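Local coordinates for protein YCGM (Escherichia coli, PDB 1NR9) that is of unknown function but belongs to the fumarylacetoacetate hydrolase (FAH) family and holds a magnesium ion, at residues 40-45 with 179-184; 71-76 with 207-212; 81-86 with 173-178; 98-103 with 148-153. All coordinates share one frame; numbering follows the deposited sequence.

Contact 1: 40-45 with 179-184; sequences PEEPVL and SKFFTL
L45 and F181 mark the nearest approach of the two backbones, their CA atoms still 9.3 Å apart, so that the loops 40-45 and 179-184 are bridged by side chains alone. The contact lies at the margin of the FAH-family fold. L45 opens strand 45-48 of the large mixed sheet, and 179-184 leads from helix 171-178 toward strand 189-191. It is a compact example of how one leucine can serve two successive aromatic rings. The CD2 branch of L45 does nearly all the touching: it lies 4.1 Å from CD1 of F181 and 3.9 Å from CE1 of F182, obliquely placed with respect to both rings. The leucine runs at about a right angle to the F181 side chain, but slides past F182 in the opposite sense, with L45 CG also 4.2 Å from F182 CE1. F181 is directed at 40-45 from its CB, and with CG beside the backbone N (chi1 -47°) the ring edge comes next to E42, whose OE1 lies near the ring plane, 4.3 Å from CZ of F181. This oxygen is probably hydrogen-bonded with the hydroxyl of Y177, whose ring in turn meets F181 edge-to-face. K180 NZ stands 4.7 Å from E42 OE1, an oppositely charged neighbour without direct contact that may stabilise the carboxylate. The interface continues into the second subunit, where the F66 ring of that chain meets F181 with the planes about 15° apart. Within 179-184, F181 puts its CB, not its ring, on F182, 3.5 Å above the ring plane and over its centre.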
loop_
_atom_site.group_PDB
_atom_site.type_symbol
_atom_site.label_atom_id
_atom_site.label_comp_id
_atom_site.label_asym_id
_atom_site.label_seq_id
_atom_site.Cartn_x
_atom_site.Cartn_y
_atom_site.Cartn_z
ATOM N N PRO A 40 0.599 5.948 24.856
ATOM C CA PRO A 40 -0.108 7.066 24.220
ATOM C C PRO A 40 -1.167 6.582 23.223
ATOM O O PRO A 40 -1.545 5.407 23.233
ATOM C CB PRO A 40 1.021 7.842 23.544
ATOM C CG PRO A 40 2.180 7.600 24.469
ATOM C CD PRO A 40 2.058 6.120 24.747
ATOM N N GLU A 41 -1.649 7.482 22.367
ATOM C CA GLU A 41 -2.653 7.099 21.381
ATOM C C GLU A 41 -2.032 6.090 20.424
ATOM O O GLU A 41 -0.868 6.221 20.046
ATOM C CB GLU A 41 -3.149 8.318 20.596
ATOM C CG GLU A 41 -2.089 8.970 19.732
ATOM C CD GLU A 41 -2.672 9.922 18.696
ATOM O OE1 GLU A 41 -3.457 9.466 17.830
ATOM O OE2 GLU A 41 -2.339 11.125 18.747
ATOM N N GLU A 42 -2.809 5.081 20.044
ATOM C CA GLU A 42 -2.343 4.048 19.135
ATOM C C GLU A 42 -1.612 4.617 17.927
ATOM O O GLU A 42 -2.022 5.629 17.347
ATOM C CB GLU A 42 -3.516 3.205 18.648
ATOM C CG GLU A 42 -4.048 2.234 19.666
ATOM C CD GLU A 42 -5.170 1.387 19.102
ATOM O OE1 GLU A 42 -4.992 0.825 18.000
ATOM O OE2 GLU A 42 -6.227 1.277 19.759
ATOM N N PRO A 43 -0.513 3.960 17.528
ATOM C CA PRO A 43 0.307 4.365 16.382
ATOM C C PRO A 43 -0.505 4.577 15.100
ATOM O O PRO A 43 -1.366 3.763 14.762
ATOM C CB PRO A 43 1.283 3.199 16.233
ATOM C CG PRO A 43 1.480 2.752 17.645
ATOM C CD PRO A 43 0.064 2.774 18.190
ATOM N N VAL A 44 -0.229 5.680 14.404
ATOM C CA VAL A 44 -0.870 5.975 13.126
ATOM C C VAL A 44 -0.098 5.106 12.120
ATOM O O VAL A 44 1.132 5.053 12.158
ATOM C CB VAL A 44 -0.725 7.464 12.753
ATOM C CG1 VAL A 44 -1.283 7.711 11.362
ATOM C CG2 VAL A 44 -1.449 8.324 13.772
ATOM N N LEU A 45 -0.820 4.429 11.230
ATOM C CA LEU A 45 -0.216 3.519 10.252
ATOM C C LEU A 45 -0.621 3.736 8.801
ATOM O O LEU A 45 -1.805 3.894 8.494
ATOM C CB LEU A 45 -0.575 2.076 10.625
ATOM C CG LEU A 45 0.377 1.241 11.478
ATOM C CD1 LEU A 45 1.107 2.111 12.493
ATOM C CD2 LEU A 45 -0.419 0.134 12.150
ATOM N N SER A 179 1.690 -5.726 13.096
ATOM C CA SER A 179 1.247 -7.051 12.687
ATOM C C SER A 179 -0.217 -7.314 12.983
ATOM O O SER A 179 -0.806 -8.236 12.419
ATOM C CB SER A 179 2.110 -8.136 13.337
ATOM O OG SER A 179 2.034 -8.086 14.746
ATOM N N LYS A 180 -0.811 -6.507 13.858
ATOM C CA LYS A 180 -2.218 -6.685 14.195
ATOM C C LYS A 180 -3.152 -6.419 13.016
ATOM O O LYS A 180 -4.183 -7.076 12.878
ATOM C CB LYS A 180 -2.609 -5.781 15.359
ATOM C CG LYS A 180 -2.434 -6.412 16.726
ATOM C CD LYS A 180 -2.933 -5.461 17.810
ATOM C CE LYS A 180 -4.397 -5.072 17.581
ATOM N NZ LYS A 180 -4.850 -3.902 18.404
ATOM N N PHE A 181 -2.791 -5.467 12.162
ATOM C CA PHE A 181 -3.621 -5.131 11.010
ATOM C C PHE A 181 -3.092 -5.726 9.712
ATOM O O PHE A 181 -3.872 -6.148 8.852
ATOM C CB PHE A 181 -3.736 -3.620 10.882
ATOM C CG PHE A 181 -4.065 -2.940 12.175
ATOM C CD1 PHE A 181 -3.095 -2.792 13.164
ATOM C CD2 PHE A 181 -5.359 -2.483 12.424
ATOM C CE1 PHE A 181 -3.407 -2.206 14.381
ATOM C CE2 PHE A 181 -5.682 -1.896 13.634
ATOM C CZ PHE A 181 -4.706 -1.755 14.617
ATOM N N PHE A 182 -1.774 -5.776 9.567
ATOM C CA PHE A 182 -1.196 -6.326 8.357
ATOM C C PHE A 182 -0.120 -7.330 8.696
ATOM O O PHE A 182 0.760 -7.050 9.512
ATOM C CB PHE A 182 -0.577 -5.223 7.502
ATOM C CG PHE A 182 -1.121 -3.851 7.784
ATOM C CD1 PHE A 182 -0.353 -2.918 8.466
ATOM C CD2 PHE A 182 -2.418 -3.500 7.393
ATOM C CE1 PHE A 182 -0.868 -1.670 8.747
ATOM C CE2 PHE A 182 -2.939 -2.252 7.672
ATOM C CZ PHE A 182 -2.171 -1.338 8.348
ATOM N N THR A 183 -0.180 -8.498 8.068
ATOM C CA THR A 183 0.827 -9.510 8.317
ATOM C C THR A 183 2.104 -9.086 7.600
ATOM O O THR A 183 2.068 -8.791 6.409
ATOM C CB THR A 183 0.387 -10.868 7.781
ATOM O OG1 THR A 183 1.519 -11.733 7.709
ATOM C CG2 THR A 183 -0.201 -10.720 6.405
ATOM N N LEU A 184 3.224 -9.032 8.321
ATOM C CA LEU A 184 4.496 -8.639 7.719
ATOM C C LEU A 184 5.234 -9.888 7.264
ATOM O O LEU A 184 5.581 -10.748 8.079
ATOM C CB LEU A 184 5.372 -7.907 8.731
ATOM C CG LEU A 184 4.700 -6.888 9.647
ATOM C CD1 LEU A 184 5.737 -6.342 10.613
ATOM C CD2 LEU A 184 4.070 -5.754 8.836
#

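Contact 2: 71-76 with 207-212; sequences HEVELA and LTVTFD. With MG (magnesium ion), chain E.
The hydrophobic layer under the magnesium site of this FAH-family fold is the setting in which V73 and L75 meet V209 and F211. Strand 69-79 belongs to the large mixed sheet and strand 206-211 to a four-stranded antiparallel sheet, and the two sheets pack against each other here. The touching parts of the strands run in similar directions, 27° apart, with the CA atoms of V73 and V209 separated by 7.1 Å and those of L75 and F211 by 7.7 Å. Such spacing leaves the join to side chains. V73 and V209 cross obliquely and meet through their CG2 methyls, 3.3 Å apart in this model. Both valines have the same first torsion (chi1 64° and 61°), which places each CG2 anti to its own backbone N, where the two methyls meet. L75 does not point straight across from its CB, but its branch end does the reaching: CD1 comes to 4.3 Å from CD1 of F211, obliquely to the ring. The strand illustrates how beta alternation serves two tasks at once, since E74, between V73 and L75, is directed away from 207-212, and its OE1 accepts a hydrogen bond from the backbone N of G193. Just before V73, E72 sends an extended side chain to the metal, which D103 also binds. OE1 of E72 forms a salt bridge with K124. OE2 of E72 coordinates the magnesium ion at 2.4 Å, and water 1 lies on the same ion at 2.5 Å.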
loop_
_atom_site.group_PDB
_atom_site.type_symbol
_atom_site.label_atom_id
_atom_site.label_comp_id
_atom_site.label_asym_id
_atom_site.label_seq_id
_atom_site.Cartn_x
_atom_site.Cartn_y
_atom_site.Cartn_z
ATOM N N HIS A 71 11.441 15.661 3.443
ATOM C CA HIS A 71 12.300 14.538 3.783
ATOM C C HIS A 71 12.073 14.161 5.244
ATOM O O HIS A 71 11.840 15.025 6.092
ATOM C CB HIS A 71 13.776 14.900 3.576
ATOM C CG HIS A 71 14.209 16.114 4.337
ATOM N ND1 HIS A 71 14.339 17.355 3.749
ATOM C CD2 HIS A 71 14.482 16.292 5.653
ATOM C CE1 HIS A 71 14.669 18.244 4.669
ATOM N NE2 HIS A 71 14.761 17.625 5.833
ATOM N N GLU A 72 12.115 12.866 5.526
ATOM C CA GLU A 72 11.955 12.377 6.880
ATOM C C GLU A 72 12.969 11.263 7.031
ATOM O O GLU A 72 12.757 10.169 6.513
ATOM C CB GLU A 72 10.555 11.795 7.112
ATOM C CG GLU A 72 9.393 12.781 7.107
ATOM C CD GLU A 72 8.086 12.136 7.578
ATOM O OE1 GLU A 72 7.040 12.828 7.592
ATOM O OE2 GLU A 72 8.110 10.935 7.937
ATOM N N VAL A 73 14.085 11.522 7.700
ATOM C CA VAL A 73 15.055 10.449 7.888
ATOM C C VAL A 73 14.414 9.537 8.926
ATOM O O VAL A 73 13.777 10.020 9.866
ATOM C CB VAL A 73 16.425 10.965 8.414
ATOM C CG1 VAL A 73 16.274 11.559 9.795
ATOM C CG2 VAL A 73 17.441 9.818 8.416
ATOM N N GLU A 74 14.555 8.229 8.741
ATOM C CA GLU A 74 13.959 7.277 9.665
ATOM C C GLU A 74 14.764 5.977 9.723
ATOM O O GLU A 74 15.487 5.625 8.779
ATOM C CB GLU A 74 12.504 6.957 9.240
ATOM C CG GLU A 74 11.572 8.185 9.008
ATOM C CD GLU A 74 10.080 7.824 8.936
ATOM O OE1 GLU A 74 9.731 6.654 9.215
ATOM O OE2 GLU A 74 9.244 8.710 8.613
ATOM N N LEU A 75 14.646 5.277 10.849
ATOM C CA LEU A 75 15.308 3.994 11.036
ATOM C C LEU A 75 14.455 2.916 10.342
ATOM O O LEU A 75 13.250 2.792 10.603
ATOM C CB LEU A 75 15.426 3.655 12.523
ATOM C CG LEU A 75 16.062 2.275 12.736
ATOM C CD1 LEU A 75 17.509 2.301 12.238
ATOM C CD2 LEU A 75 16.009 1.890 14.197
ATOM N N ALA A 76 15.093 2.138 9.473
ATOM C CA ALA A 76 14.416 1.092 8.719
ATOM C C ALA A 76 14.750 -0.281 9.247
ATOM O O ALA A 76 15.924 -0.653 9.351
ATOM C CB ALA A 76 14.799 1.177 7.252
ATOM N N LEU A 207 22.188 15.794 -0.178
ATOM C CA LEU A 207 21.854 15.454 1.200
ATOM C C LEU A 207 22.600 14.231 1.674
ATOM O O LEU A 207 22.793 13.286 0.916
ATOM C CB LEU A 207 20.354 15.208 1.358
ATOM C CG LEU A 207 19.699 14.201 0.421
ATOM C CD1 LEU A 207 18.916 13.177 1.216
ATOM C CD2 LEU A 207 18.783 14.942 -0.538
ATOM N N THR A 208 23.035 14.256 2.928
ATOM C CA THR A 208 23.739 13.115 3.477
ATOM C C THR A 208 22.939 12.615 4.700
ATOM O O THR A 208 22.617 13.375 5.610
ATOM C CB THR A 208 25.213 13.478 3.825
ATOM O OG1 THR A 208 25.279 14.133 5.088
ATOM C CG2 THR A 208 25.777 14.417 2.791
ATOM N N VAL A 209 22.564 11.340 4.670
ATOM C CA VAL A 209 21.786 10.719 5.736
ATOM C C VAL A 209 22.747 9.938 6.621
ATOM O O VAL A 209 23.767 9.434 6.142
ATOM C CB VAL A 209 20.725 9.759 5.149
ATOM C CG1 VAL A 209 21.401 8.656 4.373
ATOM C CG2 VAL A 209 19.890 9.160 6.256
ATOM N N THR A 210 22.434 9.827 7.911
ATOM C CA THR A 210 23.330 9.123 8.823
ATOM C C THR A 210 22.662 8.425 9.979
ATOM O O THR A 210 21.768 8.981 10.614
ATOM C CB THR A 210 24.349 10.089 9.426
ATOM O OG1 THR A 210 25.319 10.429 8.437
ATOM C CG2 THR A 210 25.039 9.468 10.622
ATOM N N PHE A 211 23.107 7.206 10.264
ATOM C CA PHE A 211 22.572 6.474 11.398
ATOM C C PHE A 211 23.694 5.648 12.008
ATOM O O PHE A 211 24.380 4.894 11.310
ATOM C CB PHE A 211 21.351 5.623 10.990
ATOM C CG PHE A 211 21.681 4.260 10.437
ATOM C CD1 PHE A 211 21.564 3.126 11.238
ATOM C CD2 PHE A 211 22.091 4.104 9.118
ATOM C CE1 PHE A 211 21.856 1.851 10.728
ATOM C CE2 PHE A 211 22.382 2.835 8.601
ATOM C CZ PHE A 211 22.263 1.707 9.412
ATOM N N ASP A 212 23.902 5.857 13.310
ATOM C CA ASP A 212 24.932 5.186 14.103
ATOM C C ASP A 212 26.221 4.787 13.399
ATOM O O ASP A 212 26.465 3.607 13.134
ATOM C CB ASP A 212 24.354 3.956 14.803
ATOM C CG ASP A 212 23.949 4.241 16.239
ATOM O OD1 ASP A 212 23.652 3.275 16.977
ATOM O OD2 ASP A 212 23.928 5.433 16.626
HETATM MG MG MG E . 6.271 9.700 8.836
HETATM O O HOH W 1 7.317 7.400 8.662
#

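Contact 3: 81-86 with 173-178; sequences ATLRQA and PLIAYM
L83 and I175 form the tight part of this contact, where the loop 81-86 comes up to the flank of helix 171-178. The two side chains meet at a slant, methyl against methyl: CD1 of L83 lies 3.6 Å from CG2 of I175. The leucine is directed at the helix and, with CG turned beside its backbone N (chi1 -54°) and the chain then extended, carries CD1 forward to the isoleucine. On I175 it is the short branch that answers, while the longer branch, through CG1 to CD1, runs away from the leucine. The other half, between A86 and A176, is looser. Their CA atoms approach to 5.6 Å, a closeness that two small residues permit, yet the nearest pair is A86 O and A176 CB at 4.0 Å. A single water fills the polar role, bridging the loop carbonyl and the helix carbonyl by donating to A86 O at 3.2 Å and to A176 O at 3.1 Å. A176 O is also hydrogen-bonded with S179 OG, which receives A86 N as well. Beyond this lies the solvent side, where R84 and Q85 are exposed, and NE2 of Q85 sits 3.3 Å above the guanidinium plane of R84, over its centre. R84 also has a long, weak ion pair with D127 of the second subunit. The contact thus sews a surface loop to a helix beside the mixed sheet. V91 of helix 88-94 packs on both I175 and A176, A94 of that helix touches L83, and I175 also rests on V190 of strand 189-191.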
loop_
_atom_site.group_PDB
_atom_site.type_symbol
_atom_site.label_atom_id
_atom_site.label_comp_id
_atom_site.label_asym_id
_atom_site.label_seq_id
_atom_site.Cartn_x
_atom_site.Cartn_y
_atom_site.Cartn_z
ATOM N N ALA A 81 11.231 -12.808 8.754
ATOM C CA ALA A 81 10.281 -13.917 8.808
ATOM C C ALA A 81 8.891 -13.338 8.988
ATOM O O ALA A 81 8.741 -12.195 9.415
ATOM C CB ALA A 81 10.619 -14.841 9.957
ATOM N N THR A 82 7.870 -14.126 8.687
ATOM C CA THR A 82 6.512 -13.623 8.769
ATOM C C THR A 82 5.935 -13.408 10.176
ATOM O O THR A 82 6.064 -14.258 11.049
ATOM C CB THR A 82 5.588 -14.499 7.909
ATOM O OG1 THR A 82 4.239 -14.362 8.363
ATOM C CG2 THR A 82 6.032 -15.945 7.947
ATOM N N LEU A 83 5.302 -12.247 10.372
ATOM C CA LEU A 83 4.722 -11.861 11.651
ATOM C C LEU A 83 3.243 -11.505 11.507
ATOM O O LEU A 83 2.894 -10.548 10.817
ATOM C CB LEU A 83 5.454 -10.632 12.194
ATOM C CG LEU A 83 6.982 -10.622 12.348
ATOM C CD1 LEU A 83 7.450 -9.197 12.553
ATOM C CD2 LEU A 83 7.406 -11.492 13.523
ATOM N N ARG A 84 2.375 -12.275 12.158
ATOM C CA ARG A 84 0.938 -12.025 12.122
ATOM C C ARG A 84 0.479 -12.038 13.569
ATOM O O ARG A 84 0.742 -13.012 14.282
ATOM C CB ARG A 84 0.208 -13.117 11.337
ATOM C CG ARG A 84 -1.312 -13.005 11.403
ATOM C CD ARG A 84 -1.764 -11.577 11.094
ATOM N NE ARG A 84 -3.215 -11.388 11.150
ATOM C CZ ARG A 84 -3.821 -10.212 10.989
ATOM N NH1 ARG A 84 -3.100 -9.119 10.765
ATOM N NH2 ARG A 84 -5.148 -10.130 11.043
ATOM N N GLN A 85 -0.181 -10.959 14.004
ATOM C CA GLN A 85 -0.658 -10.852 15.389
ATOM C C GLN A 85 0.448 -11.381 16.312
ATOM O O GLN A 85 0.181 -12.059 17.294
ATOM C CB GLN A 85 -1.919 -11.703 15.589
ATOM C CG GLN A 85 -3.094 -11.387 14.673
ATOM C CD GLN A 85 -3.849 -10.146 15.092
ATOM O OE1 GLN A 85 -4.295 -10.029 16.233
ATOM N NE2 GLN A 85 -4.006 -9.212 14.167
ATOM N N ALA A 86 1.687 -11.056 15.976
ATOM C CA ALA A 86 2.859 -11.527 16.703
ATOM C C ALA A 86 3.123 -10.979 18.098
ATOM O O ALA A 86 2.666 -9.899 18.467
ATOM C CB ALA A 86 4.088 -11.302 15.841
ATOM N N PRO A 173 7.805 -3.122 19.957
ATOM C CA PRO A 173 6.377 -2.990 20.278
ATOM C C PRO A 173 5.586 -2.537 19.053
ATOM O O PRO A 173 4.535 -3.098 18.731
ATOM C CB PRO A 173 6.356 -1.928 21.385
ATOM C CG PRO A 173 7.696 -2.062 22.023
ATOM C CD PRO A 173 8.615 -2.256 20.831
ATOM N N LEU A 174 6.101 -1.508 18.381
ATOM C CA LEU A 174 5.452 -0.958 17.196
ATOM C C LEU A 174 5.236 -2.054 16.156
ATOM O O LEU A 174 4.117 -2.242 15.677
ATOM C CB LEU A 174 6.298 0.179 16.610
ATOM C CG LEU A 174 5.747 0.994 15.433
ATOM C CD1 LEU A 174 4.386 1.595 15.784
ATOM C CD2 LEU A 174 6.743 2.090 15.083
ATOM N N ILE A 175 6.302 -2.780 15.814
ATOM C CA ILE A 175 6.189 -3.864 14.838
ATOM C C ILE A 175 5.143 -4.869 15.299
ATOM O O ILE A 175 4.330 -5.342 14.504
ATOM C CB ILE A 175 7.536 -4.592 14.635
ATOM C CG1 ILE A 175 8.489 -3.687 13.856
ATOM C CG2 ILE A 175 7.330 -5.908 13.896
ATOM C CD1 ILE A 175 9.870 -4.282 13.643
ATOM N N ALA A 176 5.165 -5.196 16.584
ATOM C CA ALA A 176 4.196 -6.131 17.134
ATOM C C ALA A 176 2.802 -5.569 16.901
ATOM O O ALA A 176 1.914 -6.291 16.480
ATOM C CB ALA A 176 4.443 -6.332 18.621
ATOM N N TYR A 177 2.620 -4.278 17.170
ATOM C CA TYR A 177 1.330 -3.600 16.967
ATOM C C TYR A 177 0.918 -3.618 15.480
ATOM O O TYR A 177 -0.232 -3.921 15.141
ATOM C CB TYR A 177 1.427 -2.151 17.456
ATOM C CG TYR A 177 0.194 -1.332 17.177
ATOM C CD1 TYR A 177 -0.992 -1.567 17.867
ATOM C CD2 TYR A 177 0.200 -0.349 16.187
ATOM C CE1 TYR A 177 -2.145 -0.850 17.580
ATOM C CE2 TYR A 177 -0.946 0.370 15.888
ATOM C CZ TYR A 177 -2.118 0.110 16.589
ATOM O OH TYR A 177 -3.263 0.800 16.272
HETATM N N MSE A 178 1.868 -3.301 14.598
HETATM C CA MSE A 178 1.610 -3.303 13.163
HETATM C C MSE A 178 1.041 -4.633 12.705
HETATM O O MSE A 178 0.032 -4.670 12.008
HETATM C CB MSE A 178 2.894 -3.022 12.381
HETATM C CG MSE A 178 3.410 -1.600 12.546
HETATM SE SE MSE A 178 5.143 -1.266 11.733
HETATM C CE MSE A 178 4.892 0.635 11.407
HETATM O O HOH W 2 0.007 -8.454 17.576
#

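Contact 4: 98-103 with 148-153; sequences YGVALD and TTLSLS. With MG (magnesium ion), chain E.
V100 with L150 and L102 with L152 make this contact by aliphatic branches alone, and the flat groups stand at its ends without offering a face or an edge across it. At one end the ring of Y98 meets that of F141, the planes inclined by about 40°. At the other is the D103 carboxylate, whose OD2 binds the magnesium ion at 2.5 Å and also accepts a hydrogen bond from K124, while OD1 is paired in a salt bridge with K48. With a lysine at each oxygen and the metal on OD2, the rotation of the carboxylate is probably well fixed. Between these ends, 8.3 Å separates the CA atoms of V100 and L150 and 9.4 Å those of L102 and L152, and the touching parts of the strands run 44° apart. V100 and L150 pass alongside one another, pointing opposite ways, CG1 of the valine lying 4.0 Å from CD2 of the leucine. L102 and L152 instead meet at about a right angle, CD2 to CD1, at 3.7 Å. L152 is aimed across the gap and stretched out, its CG opposite the backbone N (chi1 176°), whereas L102 starts off to the side and only its end turns inward. Aliphatic side chains meeting in this way, one valine and three leucines, are characteristic of two packed beta sheets, here the mixed sheet and the four-stranded one of the FAH-family fold, with the metal-binding aspartate just beyond the end of strand 95-102.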
loop_
_atom_site.group_PDB
_atom_site.type_symbol
_atom_site.label_atom_id
_atom_site.label_comp_id
_atom_site.label_asym_id
_atom_site.label_seq_id
_atom_site.Cartn_x
_atom_site.Cartn_y
_atom_site.Cartn_z
ATOM N N TYR A 98 19.008 -3.522 9.996
ATOM C CA TYR A 98 18.660 -2.115 10.135
ATOM C C TYR A 98 19.415 -1.285 9.102
ATOM O O TYR A 98 20.558 -1.616 8.745
ATOM C CB TYR A 98 19.018 -1.621 11.535
ATOM C CG TYR A 98 18.509 -2.499 12.655
ATOM C CD1 TYR A 98 17.318 -2.203 13.319
ATOM C CD2 TYR A 98 19.231 -3.626 13.063
ATOM C CE1 TYR A 98 16.862 -3.002 14.361
ATOM C CE2 TYR A 98 18.785 -4.430 14.101
ATOM C CZ TYR A 98 17.603 -4.110 14.744
ATOM O OH TYR A 98 17.175 -4.903 15.778
ATOM N N GLY A 99 18.756 -0.215 8.640
ATOM C CA GLY A 99 19.300 0.713 7.657
ATOM C C GLY A 99 18.539 2.031 7.772
ATOM O O GLY A 99 17.737 2.202 8.703
ATOM N N VAL A 100 18.784 2.972 6.859
ATOM C CA VAL A 100 18.087 4.262 6.898
ATOM C C VAL A 100 17.253 4.562 5.674
ATOM O O VAL A 100 17.586 4.163 4.554
ATOM C CB VAL A 100 19.040 5.453 7.046
ATOM C CG1 VAL A 100 19.404 5.636 8.475
ATOM C CG2 VAL A 100 20.268 5.252 6.179
ATOM N N ALA A 101 16.180 5.309 5.890
ATOM C CA ALA A 101 15.300 5.663 4.799
ATOM C C ALA A 101 14.815 7.095 4.901
ATOM O O ALA A 101 15.006 7.782 5.913
ATOM C CB ALA A 101 14.103 4.729 4.775
ATOM N N LEU A 102 14.195 7.538 3.821
ATOM C CA LEU A 102 13.612 8.853 3.765
ATOM C C LEU A 102 12.156 8.571 3.483
ATOM O O LEU A 102 11.817 7.952 2.474
ATOM C CB LEU A 102 14.204 9.682 2.626
ATOM C CG LEU A 102 15.628 10.206 2.775
ATOM C CD1 LEU A 102 15.889 11.249 1.690
ATOM C CD2 LEU A 102 15.799 10.837 4.153
ATOM N N ASP A 103 11.302 8.980 4.406
ATOM C CA ASP A 103 9.875 8.804 4.242
ATOM C C ASP A 103 9.486 10.052 3.471
ATOM O O ASP A 103 8.961 11.016 4.020
ATOM C CB ASP A 103 9.205 8.734 5.619
ATOM C CG ASP A 103 7.687 8.745 5.554
ATOM O OD1 ASP A 103 7.116 8.403 4.490
ATOM O OD2 ASP A 103 7.071 9.084 6.591
ATOM N N THR A 148 19.979 4.585 18.792
ATOM C CA THR A 148 20.809 4.885 17.638
ATOM C C THR A 148 20.605 6.321 17.150
ATOM O O THR A 148 19.509 6.883 17.252
ATOM C CB THR A 148 20.509 3.884 16.491
ATOM O OG1 THR A 148 21.173 2.645 16.762
ATOM C CG2 THR A 148 20.962 4.425 15.147
ATOM N N THR A 149 21.685 6.895 16.624
ATOM C CA THR A 149 21.710 8.259 16.109
ATOM C C THR A 149 21.196 8.381 14.676
ATOM O O THR A 149 21.614 7.631 13.799
ATOM C CB THR A 149 23.151 8.809 16.187
ATOM O OG1 THR A 149 23.320 9.485 17.437
ATOM C CG2 THR A 149 23.459 9.757 15.026
ATOM N N LEU A 150 20.291 9.332 14.450
ATOM C CA LEU A 150 19.725 9.580 13.119
ATOM C C LEU A 150 19.922 11.043 12.728
ATOM O O LEU A 150 19.551 11.947 13.478
ATOM C CB LEU A 150 18.227 9.269 13.096
ATOM C CG LEU A 150 17.770 7.820 13.251
ATOM C CD1 LEU A 150 16.248 7.772 13.241
ATOM C CD2 LEU A 150 18.350 6.964 12.113
ATOM N N SER A 151 20.499 11.284 11.556
ATOM C CA SER A 151 20.723 12.658 11.115
ATOM C C SER A 151 20.620 12.825 9.611
ATOM O O SER A 151 20.913 11.897 8.848
ATOM C CB SER A 151 22.094 13.146 11.575
ATOM O OG SER A 151 23.116 12.315 11.057
ATOM N N LEU A 152 20.195 14.018 9.199
ATOM C CA LEU A 152 20.068 14.352 7.788
ATOM C C LEU A 152 20.527 15.780 7.541
ATOM O O LEU A 152 20.037 16.733 8.167
ATOM C CB LEU A 152 18.619 14.216 7.319
ATOM C CG LEU A 152 18.316 14.629 5.871
ATOM C CD1 LEU A 152 16.945 14.128 5.484
ATOM C CD2 LEU A 152 18.350 16.133 5.718
ATOM N N SER A 153 21.463 15.943 6.622
ATOM C CA SER A 153 21.916 17.285 6.317
ATOM C C SER A 153 21.623 17.585 4.860
ATOM O O SER A 153 21.736 16.720 3.998
ATOM C CB SER A 153 23.412 17.426 6.592
ATOM O OG SER A 153 24.154 16.562 5.758
HETATM MG MG MG E . 6.271 9.700 8.836
HETATM O O HOH W 1 7.317 7.400 8.662
#

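In the fold
From the N terminus, segment 40-45 opens the loop that contact 1 closes at 179-184. Next, 71-76 begins the loop of contact 2, which ends later, at 207-212, so contacts 1 and 2 cross. Contact 3, from 81-86 to 173-178, is nested inside both, and contact 4, from 98-103 to 148-153, is innermost of all. In space they form two pairs. Contacts 2 and 4 have centres about 2 Å apart, join the same two sheets through neighbouring strands, and share the magnesium ion and water 1. Contacts 1 and 3, with centres about 8 Å apart, tie peripheral loops to helix 171-178 and its continuation, and both reach the second subunit.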